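PDB 6PI9: 16S rRNA (guanine(1405)-N(7))-methyltransferase, which probably methylates the N7 position of guanine 1405 in 16S rRNA, using S-adenosyl-L-methionine as methyl donor, and thereby confers resistance to various aminoglycosides. Local coordinates for residues P36-R39 / D43-K46; M104-P109 / D245-S250; T153-A156 / T161-R164; K184-L189 / A230-R235. All blocks are in the same frame, centred on the assembly; numbering follows the deposited sequence. Where two conformers were deposited one is given.

How the contacts relate
Followed from the N terminus, the chain first makes contact 1, a short closure in which the loop after helix 24-34 packs onto the start of helix 41-57; it is complete before any other contact opens. Contact 2 opens on helix 100-111 and closes only at strand 241-248, so contacts 3 and 4 both fall within its span, one after the other, and none cross. Contact 3 joins helix 144-157 to strand 162-165, at one outer edge of the sheet, while contact 2 reaches strand 241-248 at the other. Contact 4 pairs helices 186-192 and 225-236 and touches contact 2, where R246 NH1 lies 3.5 Å from A230 CB.

Contact 1: residues P36-R39 / D43-K46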
loop_
_atom_site.group_PDB
_atom_site.type_symbol
_atom_site.label_atom_id
_atom_site.label_comp_id
_atom_site.label_asym_id
_atom_site.label_seq_id
_atom_site.Cartn_x
_atom_site.Cartn_y
_atom_site.Cartn_z
ATOM N N PRO A 36 24.050 5.998 3.324
ATOM C CA PRO A 36 25.266 5.576 2.592
ATOM C C PRO A 36 25.016 4.989 1.221
ATOM O O PRO A 36 25.995 4.805 0.474
ATOM C CB PRO A 36 25.913 4.540 3.522
ATOM C CG PRO A 36 24.827 4.151 4.482
ATOM C CD PRO A 36 23.913 5.304 4.617
ATOM N N ARG A 37 23.767 4.811 0.809
ATOM C CA ARG A 37 23.513 4.304 -0.540
ATOM C C ARG A 37 23.285 5.370 -1.647
ATOM O O ARG A 37 23.121 4.983 -2.793
ATOM C CB ARG A 37 22.303 3.379 -0.500
ATOM C CG ARG A 37 22.521 2.417 0.655
ATOM C CD ARG A 37 21.356 1.441 0.823
ATOM N NE ARG A 37 21.317 0.683 2.088
ATOM C CZ ARG A 37 20.235 -0.020 2.452
ATOM N NH1 ARG A 37 19.160 -0.000 1.643
ATOM N NH2 ARG A 37 20.200 -0.731 3.597
ATOM N N TYR A 38 23.241 6.708 -1.430
ATOM C CA TYR A 38 22.946 7.708 -2.498
ATOM C C TYR A 38 24.138 8.676 -2.421
ATOM O O TYR A 38 24.565 9.022 -1.317
ATOM C CB TYR A 38 21.556 8.332 -2.293
ATOM C CG TYR A 38 20.461 7.348 -2.466
ATOM C CD1 TYR A 38 19.941 7.038 -3.717
ATOM C CD2 TYR A 38 19.990 6.671 -1.359
ATOM C CE1 TYR A 38 18.962 6.079 -3.804
ATOM C CE2 TYR A 38 19.032 5.706 -1.454
ATOM C CZ TYR A 38 18.548 5.433 -2.700
ATOM O OH TYR A 38 17.598 4.479 -2.767
ATOM N N ARG A 39 24.603 9.242 -3.503
ATOM C CA ARG A 39 25.538 10.350 -3.388
ATOM C C ARG A 39 24.847 11.628 -2.914
ATOM O O ARG A 39 25.407 12.336 -2.158
ATOM C CB ARG A 39 26.253 10.635 -4.716
ATOM C CG ARG A 39 27.642 11.175 -4.439
ATOM C CD ARG A 39 28.244 11.962 -5.543
ATOM N NE ARG A 39 29.275 12.917 -5.116
ATOM C CZ ARG A 39 30.307 12.676 -4.323
ATOM N NH1 ARG A 39 30.518 11.494 -3.800
ATOM N NH2 ARG A 39 31.148 13.640 -4.046
ATOM N N ASP A 43 18.509 12.584 -2.432
ATOM C CA ASP A 43 18.029 11.264 -2.890
ATOM C C ASP A 43 17.818 10.304 -1.709
ATOM O O ASP A 43 16.850 9.534 -1.676
ATOM C CB ASP A 43 19.027 10.665 -3.879
ATOM C CG ASP A 43 18.903 11.235 -5.244
ATOM O OD1 ASP A 43 17.914 11.973 -5.506
ATOM O OD2 ASP A 43 19.810 10.940 -6.076
ATOM N N ALA A 44 18.685 10.369 -0.686
ATOM C CA ALA A 44 18.445 9.563 0.510
ATOM C C ALA A 44 17.150 9.979 1.197
ATOM O O ALA A 44 16.422 9.130 1.749
ATOM C CB ALA A 44 19.607 9.717 1.505
ATOM N N GLU A 45 16.867 11.289 1.185
ATOM C CA GLU A 45 15.626 11.826 1.746
ATOM C C GLU A 45 14.412 11.272 0.993
ATOM O O GLU A 45 13.431 10.855 1.602
ATOM C CB GLU A 45 15.680 13.371 1.667
ATOM C CG GLU A 45 14.411 14.111 2.155
ATOM C CD GLU A 45 14.416 15.591 1.738
ATOM O OE1 GLU A 45 15.494 16.130 1.399
ATOM O OE2 GLU A 45 13.336 16.225 1.739
ATOM N N LYS A 46 14.419 11.365 -0.340
ATOM C CA LYS A 46 13.310 10.792 -1.096
ATOM C C LYS A 46 13.173 9.295 -0.815
ATOM O O LYS A 46 12.053 8.779 -0.636
ATOM C CB LYS A 46 13.510 11.019 -2.604
ATOM C CG LYS A 46 13.558 12.489 -3.027
ATOM C CD LYS A 46 14.013 12.721 -4.524
ATOM C CE LYS A 46 14.153 14.232 -4.775
ATOM N NZ LYS A 46 14.774 14.643 -6.085
#
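The aromatic ring of Y38 and the carboxylate of D43 leave their backbones in the same way, each CG lying beside its own backbone N and anti to the carbonyl carbon (chi1 -66° for Y38, -79° for D43). For Y38 this sends the ring toward helix 41-57, where it lies against the backbone of the helix's first turn instead of meeting the acid's oxygens. Y38 CD1 rests on the methylene of D43, at 3.7 Å from its CB, and Y38 CD2 meets the backbone of the next residue, 3.8 Å from A44 CA. The D43 carbonyl group sits over one face of the Y38 ring, with D43 O 4.2 Å above the ring centre. The A44 methyl adds a looser apolar touch, its CB lying 4.2 Å from Y38 CD2. The two longer side chains cross nearly at right angles, and ring and carboxylate planes stand 77° apart, so D43 offers the ring its CB and main chain while its charged group turns aside. Further along the helix, E45 points away from the loop to pack on helix 4-14 and forms a salt bridge with R49. P98 of the second subunit also packs on Y38. Remote from the annotated sites, this is the turn between two consecutive helices in the N-terminal helical part of the protein: a tyrosine of the loop between helices 24-34 and 41-57 folds back onto the opening turn of the second helix.

Contact 2: residues M104-P109 / D245-S250; sequences MRRVSP and DRFTVS
A cation-pi stack between R106 and F247 carries this contact, in which helix 100-111 lies beside strand 241-248 at the border of the central sheet. The two short segments run almost antiparallel, at 159°, with their axes 10.8 Å apart. The R106 guanidinium lies flat over one face of the F247 ring, its centre 4.5 Å from the ring centre and the planes only 22° apart. The overlap is offset toward the root of the phenylalanine, where R106 NH2 comes within 3.5 Å of F247 CB, and farther out R106 CB sits 3.7 Å from F247 CZ. Two bends in the arginine chain, at chi2 and chi3, fold it back over the ring, and a salt bridge from R106 NH1 to E102 on the same helix helps fix the charged end. In this Rossmann-like methyltransferase sheet, strand 241-248 is an outermost strand and pairs antiparallel with 252-259, where V254 bonds F247 through the backbone and also touches its side chain. The rim of F247 meets V107, whose CG2 lies in the ring plane 3.9 Å from F247 CZ.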
loop_
_atom_site.group_PDB
_atom_site.type_symbol
_atom_site.label_atom_id
_atom_site.label_comp_id
_atom_site.label_asym_id
_atom_site.label_seq_id
_atom_site.Cartn_x
_atom_site.Cartn_y
_atom_site.Cartn_z
ATOM N N MET A 104 -13.693 -12.377 15.550
ATOM C CA MET A 104 -13.718 -12.580 16.994
ATOM C C MET A 104 -14.254 -13.966 17.359
ATOM O O MET A 104 -13.711 -14.623 18.258
ATOM C CB MET A 104 -14.539 -11.486 17.656
ATOM C CG MET A 104 -13.777 -10.199 17.845
ATOM S SD MET A 104 -12.595 -10.271 19.210
ATOM C CE MET A 104 -13.694 -10.462 20.621
ATOM N N ARG A 105 -15.306 -14.428 16.669
ATOM C CA ARG A 105 -15.812 -15.775 16.905
ATOM C C ARG A 105 -14.708 -16.814 16.796
ATOM O O ARG A 105 -14.676 -17.782 17.565
ATOM C CB ARG A 105 -16.926 -16.096 15.911
ATOM C CG ARG A 105 -17.745 -17.331 16.254
ATOM C CD ARG A 105 -18.619 -17.739 15.085
ATOM N NE ARG A 105 -19.271 -16.581 14.472
ATOM C CZ ARG A 105 -19.150 -16.246 13.189
ATOM N NH1 ARG A 105 -18.415 -16.988 12.370
ATOM N NH2 ARG A 105 -19.775 -15.173 12.721
ATOM N N ARG A 106 -13.827 -16.658 15.813
ATOM C CA ARG A 106 -12.742 -17.624 15.601
ATOM C C ARG A 106 -11.414 -17.410 16.339
ATOM O O ARG A 106 -10.636 -18.353 16.486
ATOM C CB ARG A 106 -12.468 -17.777 14.100
ATOM C CG ARG A 106 -13.686 -18.183 13.285
ATOM C CD ARG A 106 -13.393 -19.402 12.426
ATOM N NE ARG A 106 -13.443 -19.090 11.001
ATOM C CZ ARG A 106 -12.956 -19.877 10.047
ATOM N NH1 ARG A 106 -13.045 -19.514 8.775
ATOM N NH2 ARG A 106 -12.381 -21.029 10.364
ATOM N N VAL A 107 -11.147 -16.193 16.798
ATOM C CA VAL A 107 -9.878 -15.914 17.484
ATOM C C VAL A 107 -10.043 -15.761 19.000
ATOM O O VAL A 107 -9.144 -16.137 19.761
ATOM C CB VAL A 107 -9.170 -14.662 16.890
ATOM C CG1 VAL A 107 -7.956 -14.294 17.703
ATOM C CG2 VAL A 107 -8.753 -14.913 15.455
ATOM N N SER A 108 -11.131 -15.148 19.467
ATOM C CA SER A 108 -11.184 -14.798 20.888
ATOM C C SER A 108 -11.111 -15.994 21.837
ATOM O O SER A 108 -10.447 -15.864 22.883
ATOM C CB SER A 108 -12.430 -13.959 21.217
ATOM O OG SER A 108 -13.606 -14.585 20.802
ATOM N N PRO A 109 -11.748 -17.147 21.580
ATOM C CA PRO A 109 -11.535 -18.263 22.512
ATOM C C PRO A 109 -10.067 -18.628 22.651
ATOM O O PRO A 109 -9.662 -19.119 23.714
ATOM C CB PRO A 109 -12.383 -19.412 21.924
ATOM C CG PRO A 109 -12.700 -19.037 20.517
ATOM C CD PRO A 109 -12.740 -17.495 20.545
ATOM N N ASP A 245 -3.673 -23.601 14.705
ATOM C CA ASP A 245 -4.749 -23.506 13.728
ATOM C C ASP A 245 -4.417 -22.443 12.687
ATOM O O ASP A 245 -3.679 -21.496 12.974
ATOM C CB ASP A 245 -6.073 -23.149 14.385
ATOM C CG ASP A 245 -7.270 -23.599 13.558
ATOM O OD1 ASP A 245 -8.394 -23.452 14.063
ATOM O OD2 ASP A 245 -7.091 -24.147 12.441
ATOM N N ARG A 246 -5.036 -22.576 11.499
ATOM C CA ARG A 246 -4.916 -21.624 10.405
ATOM C C ARG A 246 -6.266 -21.476 9.692
ATOM O O ARG A 246 -6.947 -22.482 9.433
ATOM C CB ARG A 246 -3.861 -22.092 9.400
ATOM C CG ARG A 246 -4.007 -21.365 8.069
ATOM C CD ARG A 246 -3.203 -21.995 6.931
ATOM N NE ARG A 246 -3.667 -21.483 5.627
ATOM C CZ ARG A 246 -2.985 -21.589 4.480
ATOM N NH1 ARG A 246 -1.790 -22.205 4.449
ATOM N NH2 ARG A 246 -3.502 -21.089 3.351
ATOM N N PHE A 247 -6.650 -20.240 9.348
ATOM C CA PHE A 247 -7.869 -20.022 8.555
ATOM C C PHE A 247 -7.838 -18.609 7.982
ATOM O O PHE A 247 -7.070 -17.762 8.445
ATOM C CB PHE A 247 -9.128 -20.212 9.414
ATOM C CG PHE A 247 -9.075 -19.427 10.692
ATOM C CD1 PHE A 247 -8.636 -20.020 11.877
ATOM C CD2 PHE A 247 -9.378 -18.067 10.710
ATOM C CE1 PHE A 247 -8.550 -19.265 13.057
ATOM C CE2 PHE A 247 -9.280 -17.316 11.879
ATOM C CZ PHE A 247 -8.873 -17.921 13.044
ATOM N N THR A 248 -8.675 -18.354 6.969
ATOM C CA THR A 248 -8.700 -17.040 6.321
ATOM C C THR A 248 -10.049 -16.333 6.490
ATOM O O THR A 248 -11.085 -16.893 6.136
ATOM C CB THR A 248 -8.362 -17.183 4.836
ATOM O OG1 THR A 248 -7.030 -17.704 4.722
ATOM C CG2 THR A 248 -8.421 -15.839 4.109
ATOM N N VAL A 249 -10.012 -15.085 6.980
ATOM C CA VAL A 249 -11.185 -14.243 7.304
ATOM C C VAL A 249 -11.002 -12.908 6.588
ATOM O O VAL A 249 -10.105 -12.139 6.952
ATOM C CB VAL A 249 -11.308 -13.979 8.816
ATOM C CG1 VAL A 249 -12.658 -13.329 9.141
ATOM C CG2 VAL A 249 -11.025 -15.227 9.656
ATOM N N SER A 250 -11.817 -12.630 5.578
ATOM C CA SER A 250 -11.891 -11.285 4.984
ATOM C C SER A 250 -10.525 -10.791 4.465
ATOM O O SER A 250 -10.058 -9.683 4.771
ATOM C CB SER A 250 -12.502 -10.307 5.994
ATOM O OG SER A 250 -12.445 -8.972 5.529
#

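Contact 3: residues T153-A156 / T161-R164; sequences TARA and TRAR
R155 crosses R162 at about a right angle, laying its aliphatic CG over the flat guanidinium of the other arginine. The pair sits within a beta-alpha-beta unit of the Rossmann-like fold, where helix 144-157 leads through a short loop into strand 162-165 and that strand runs parallel to 137-141. R155 CG stands 3.9 Å from R162 CZ, close to the centre of the guanidinium face, so hydrocarbon rather than charge covers the group. R155 was modelled in two conformations; in the one described, the guanidinium planes are 57° apart and R155 NE and R162 NE approach to 4.2 Å, a like-charge proximity that is therefore less certain. A bend at chi2 (-62°) turns the end of R162 back toward the helix. Next to the arginines, A154 points its methyl at the turn, and the packing there is tight: A154 CB lies 3.0 Å from T161 O, while 4.3 Å separates A154 CB from T161 CB. The threonine hydroxyl is engaged on the other strand, bonded to the backbone N of A137, which ties the beginning of strand 162-165 to its neighbour. The guanidinium of R162 is held by two loop carbonyls: R162 NH1 bonds to the O of W159 and donates a nearly straight bond (159°) to T161 O at 2.8 Å, the acceptor lying in the guanidinium plane and the donor standing above the carbonyl plane.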
loop_
_atom_site.group_PDB
_atom_site.type_symbol
_atom_site.label_atom_id
_atom_site.label_comp_id
_atom_site.label_asym_id
_atom_site.label_seq_id
_atom_site.Cartn_x
_atom_site.Cartn_y
_atom_site.Cartn_z
ATOM N N THR A 153 -9.248 7.182 23.405
ATOM C CA THR A 153 -10.501 6.441 23.333
ATOM C C THR A 153 -10.646 5.528 24.540
ATOM O O THR A 153 -11.721 5.437 25.144
ATOM C CB THR A 153 -10.545 5.637 22.028
ATOM O OG1 THR A 153 -10.393 6.541 20.924
ATOM C CG2 THR A 153 -11.859 4.833 21.899
ATOM N N ALA A 154 -9.560 4.842 24.910
ATOM C CA ALA A 154 -9.609 3.903 26.028
ATOM C C ALA A 154 -9.946 4.602 27.341
ATOM O O ALA A 154 -10.794 4.122 28.098
ATOM C CB ALA A 154 -8.282 3.157 26.139
ATOM N N ARG A 155 -9.281 5.728 27.649
ATOM C CA ARG A 155 -9.593 6.428 28.890
ATOM C C ARG A 155 -11.036 6.930 28.910
ATOM O O ARG A 155 -11.678 6.918 29.969
ATOM C CB ARG A 155 -8.617 7.587 29.115
ATOM C CG ARG A 155 -7.167 7.174 29.352
ATOM C CD ARG A 155 -6.390 8.386 29.852
ATOM N NE ARG A 155 -4.963 8.314 29.539
ATOM C CZ ARG A 155 -4.433 8.718 28.383
ATOM N NH1 ARG A 155 -5.208 9.149 27.394
ATOM N NH2 ARG A 155 -3.136 8.636 28.188
ATOM N N ALA A 156 -11.564 7.361 27.758
ATOM C CA ALA A 156 -12.951 7.818 27.688
ATOM C C ALA A 156 -13.956 6.683 27.841
ATOM O O ALA A 156 -15.085 6.927 28.280
ATOM C CB ALA A 156 -13.209 8.539 26.363
ATOM N N THR A 161 -7.094 -0.815 28.421
ATOM C CA THR A 161 -6.263 -0.738 27.232
ATOM C C THR A 161 -5.510 0.584 27.141
ATOM O O THR A 161 -6.052 1.649 27.445
ATOM C CB THR A 161 -7.152 -0.947 26.004
ATOM O OG1 THR A 161 -7.511 -2.329 25.938
ATOM C CG2 THR A 161 -6.442 -0.613 24.704
ATOM N N ARG A 162 -4.258 0.498 26.687
ATOM C CA ARG A 162 -3.378 1.655 26.518
ATOM C C ARG A 162 -2.500 1.368 25.309
ATOM O O ARG A 162 -2.399 0.234 24.863
ATOM C CB ARG A 162 -2.489 1.892 27.741
ATOM C CG ARG A 162 -3.195 2.369 29.025
ATOM C CD ARG A 162 -3.888 3.702 28.880
ATOM N NE ARG A 162 -4.492 4.159 30.144
ATOM C CZ ARG A 162 -5.717 3.816 30.566
ATOM N NH1 ARG A 162 -6.482 3.028 29.828
ATOM N NH2 ARG A 162 -6.197 4.286 31.726
ATOM N N ALA A 163 -1.799 2.391 24.820
ATOM C CA ALA A 163 -0.807 2.178 23.765
ATOM C C ALA A 163 0.427 3.021 24.059
ATOM O O ALA A 163 0.365 4.015 24.787
ATOM C CB ALA A 163 -1.339 2.539 22.378
ATOM N N ARG A 164 1.559 2.611 23.477
ATOM C CA ARG A 164 2.784 3.362 23.678
ATOM C C ARG A 164 3.643 3.273 22.427
ATOM O O ARG A 164 3.488 2.384 21.591
ATOM C CB ARG A 164 3.571 2.817 24.865
ATOM C CG ARG A 164 3.927 1.338 24.602
ATOM C CD ARG A 164 5.215 1.064 25.253
ATOM N NE ARG A 164 5.727 -0.303 25.217
ATOM C CZ ARG A 164 6.812 -0.687 24.557
ATOM N NH1 ARG A 164 7.518 0.185 23.811
ATOM N NH2 ARG A 164 7.218 -1.941 24.685
#

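Contact 4: residues K184-L189 / A230-R235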
loop_
_atom_site.group_PDB
_atom_site.type_symbol
_atom_site.label_atom_id
_atom_site.label_comp_id
_atom_site.label_asym_id
_atom_site.label_seq_id
_atom_site.Cartn_x
_atom_site.Cartn_y
_atom_site.Cartn_z
ATOM N N LYS A 184 -0.754 -8.515 10.257
ATOM C CA LYS A 184 -0.303 -7.820 9.046
ATOM C C LYS A 184 1.003 -7.093 9.292
ATOM O O LYS A 184 1.215 -5.938 8.863
ATOM C CB LYS A 184 -1.393 -6.856 8.577
ATOM C CG LYS A 184 -2.633 -7.654 8.124
ATOM C CD LYS A 184 -3.813 -6.627 7.845
ATOM C CE LYS A 184 -5.092 -7.375 7.347
ATOM N NZ LYS A 184 -6.241 -6.357 7.332
ATOM N N LEU A 185 1.868 -7.755 10.009
ATOM C CA LEU A 185 3.090 -7.138 10.505
ATOM C C LEU A 185 4.353 -7.822 10.013
ATOM O O LEU A 185 5.306 -7.147 9.646
ATOM C CB LEU A 185 3.075 -7.186 12.046
ATOM C CG LEU A 185 4.445 -6.901 12.682
ATOM C CD1 LEU A 185 4.885 -5.468 12.367
ATOM C CD2 LEU A 185 4.305 -7.072 14.198
ATOM N N LEU A 186 4.410 -9.158 10.014
ATOM C CA LEU A 186 5.709 -9.787 9.768
ATOM C C LEU A 186 6.287 -9.452 8.390
ATOM O O LEU A 186 7.520 -9.294 8.308
ATOM C CB LEU A 186 5.601 -11.319 9.957
ATOM C CG LEU A 186 5.349 -11.753 11.416
ATOM C CD1 LEU A 186 5.517 -13.307 11.577
ATOM C CD2 LEU A 186 6.254 -11.011 12.410
ATOM N N PRO A 187 5.513 -9.350 7.291
ATOM C CA PRO A 187 6.181 -9.002 6.018
ATOM C C PRO A 187 6.834 -7.657 6.043
ATOM O O PRO A 187 7.932 -7.521 5.499
ATOM C CB PRO A 187 5.059 -9.040 4.954
ATOM C CG PRO A 187 4.060 -10.036 5.535
ATOM C CD PRO A 187 4.132 -9.820 7.049
ATOM N N VAL A 188 6.214 -6.660 6.672
ATOM C CA VAL A 188 6.840 -5.347 6.603
ATOM C C VAL A 188 7.999 -5.286 7.573
ATOM O O VAL A 188 8.966 -4.570 7.343
ATOM C CB VAL A 188 5.820 -4.229 6.864
ATOM C CG1 VAL A 188 5.466 -4.177 8.311
ATOM C CG2 VAL A 188 6.406 -2.838 6.446
ATOM N N LEU A 189 7.941 -6.044 8.672
ATOM C CA LEU A 189 9.101 -6.071 9.556
ATOM C C LEU A 189 10.290 -6.748 8.875
ATOM O O LEU A 189 11.418 -6.268 8.963
ATOM C CB LEU A 189 8.671 -6.800 10.838
ATOM C CG LEU A 189 9.509 -6.774 12.081
ATOM C CD1 LEU A 189 9.367 -5.365 12.686
ATOM C CD2 LEU A 189 8.890 -7.831 13.006
ATOM N N ALA A 230 2.291 -18.199 3.572
ATOM C CA ALA A 230 2.192 -19.444 4.346
ATOM C C ALA A 230 3.497 -20.235 4.292
ATOM O O ALA A 230 4.011 -20.709 5.322
ATOM C CB ALA A 230 1.019 -20.286 3.808
ATOM N N ASP A 231 4.051 -20.405 3.090
ATOM C CA ASP A 231 5.302 -21.143 2.968
ATOM C C ASP A 231 6.406 -20.447 3.739
ATOM O O ASP A 231 7.240 -21.102 4.397
ATOM C CB ASP A 231 5.746 -21.265 1.510
ATOM C CG ASP A 231 4.879 -22.180 0.664
ATOM O OD1 ASP A 231 4.141 -23.063 1.159
ATOM O OD2 ASP A 231 4.964 -21.981 -0.565
ATOM N N TRP A 232 6.462 -19.117 3.635
ATOM C CA TRP A 232 7.520 -18.383 4.300
ATOM C C TRP A 232 7.371 -18.504 5.799
ATOM O O TRP A 232 8.344 -18.795 6.527
ATOM C CB TRP A 232 7.463 -16.902 3.884
ATOM C CG TRP A 232 8.400 -16.029 4.667
ATOM C CD1 TRP A 232 9.754 -15.823 4.409
ATOM C CD2 TRP A 232 8.087 -15.253 5.825
ATOM N NE1 TRP A 232 10.270 -14.982 5.355
ATOM C CE2 TRP A 232 9.275 -14.590 6.215
ATOM C CE3 TRP A 232 6.905 -15.016 6.548
ATOM C CZ2 TRP A 232 9.330 -13.770 7.303
ATOM C CZ3 TRP A 232 6.954 -14.140 7.640
ATOM C CH2 TRP A 232 8.162 -13.540 8.008
ATOM N N PHE A 233 6.150 -18.297 6.276
ATOM C CA PHE A 233 5.921 -18.410 7.708
ATOM C C PHE A 233 6.299 -19.802 8.214
ATOM O O PHE A 233 6.968 -19.944 9.255
ATOM C CB PHE A 233 4.454 -18.081 8.021
ATOM C CG PHE A 233 4.151 -18.040 9.510
ATOM C CD1 PHE A 233 4.824 -17.156 10.323
ATOM C CD2 PHE A 233 3.189 -18.875 10.063
ATOM C CE1 PHE A 233 4.536 -17.083 11.687
ATOM C CE2 PHE A 233 2.897 -18.805 11.455
ATOM C CZ PHE A 233 3.584 -17.889 12.235
ATOM N N GLU A 234 5.902 -20.848 7.502
ATOM C CA GLU A 234 6.197 -22.171 8.048
ATOM C C GLU A 234 7.696 -22.410 8.069
ATOM O O GLU A 234 8.195 -23.144 8.931
ATOM C CB GLU A 234 5.480 -23.251 7.252
ATOM C CG GLU A 234 4.025 -22.910 6.961
ATOM C CD GLU A 234 2.991 -23.281 8.025
ATOM O OE1 GLU A 234 1.801 -23.385 7.629
ATOM O OE2 GLU A 234 3.338 -23.454 9.219
ATOM N N ARG A 235 8.432 -21.729 7.201
ATOM C CA ARG A 235 9.866 -21.922 7.142
ATOM C C ARG A 235 10.576 -21.127 8.236
ATOM O O ARG A 235 11.552 -21.603 8.821
ATOM C CB ARG A 235 10.376 -21.518 5.760
ATOM C CG ARG A 235 11.866 -21.489 5.666
ATOM C CD ARG A 235 12.340 -21.428 4.232
ATOM N NE ARG A 235 11.949 -20.202 3.539
ATOM C CZ ARG A 235 12.586 -19.039 3.674
ATOM N NH1 ARG A 235 13.617 -18.942 4.516
ATOM N NH2 ARG A 235 12.192 -17.966 2.986
#
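L186 reaches from the first turn of helix 186-192 toward two consecutive aromatic residues of helix 225-236, using a different part of its side chain for each. Its CG lies beside the backbone N and anti to the carbonyl carbon (chi1 -68°); CB, set by the backbone, meets the tryptophan, while the extended chi2 carries CD1 on to the phenylalanine. W232 and F233 share a first torsion close to 180° (172° and -174°), with each CG anti to its own N. Being neighbours on a helix, they nonetheless leave it in different directions and reach L186 separately. The indole arrives edge first. W232 points CZ3 and CH2 of its six-membered ring at the leucine, both 3.9 Å from L186 CB, which lies near the indole plane. F233 starts out to the side of the contact, yet its ring end swings nearer, bringing F233 CE1 to 3.9 Å from L186 CD1. The leucine thus touches both rings, CB at the indole edge and CD1 obliquely at the phenylalanine. All three residues are buried, and the interface between them is wholly apolar. The two helices pack beside the sheet of the Rossmann-like methyltransferase fold, with the L186 side chain about 10 Å from the bound S-adenosyl-L-homocysteine, which K184 touches. Around the contact, helix 196-203 packs A197 against both L186 and W232, strand 208-214 supplies V211 and F213, the latter meeting F233 edge-to-face, and strand 252-259 adds Y255 and V257 beside F233.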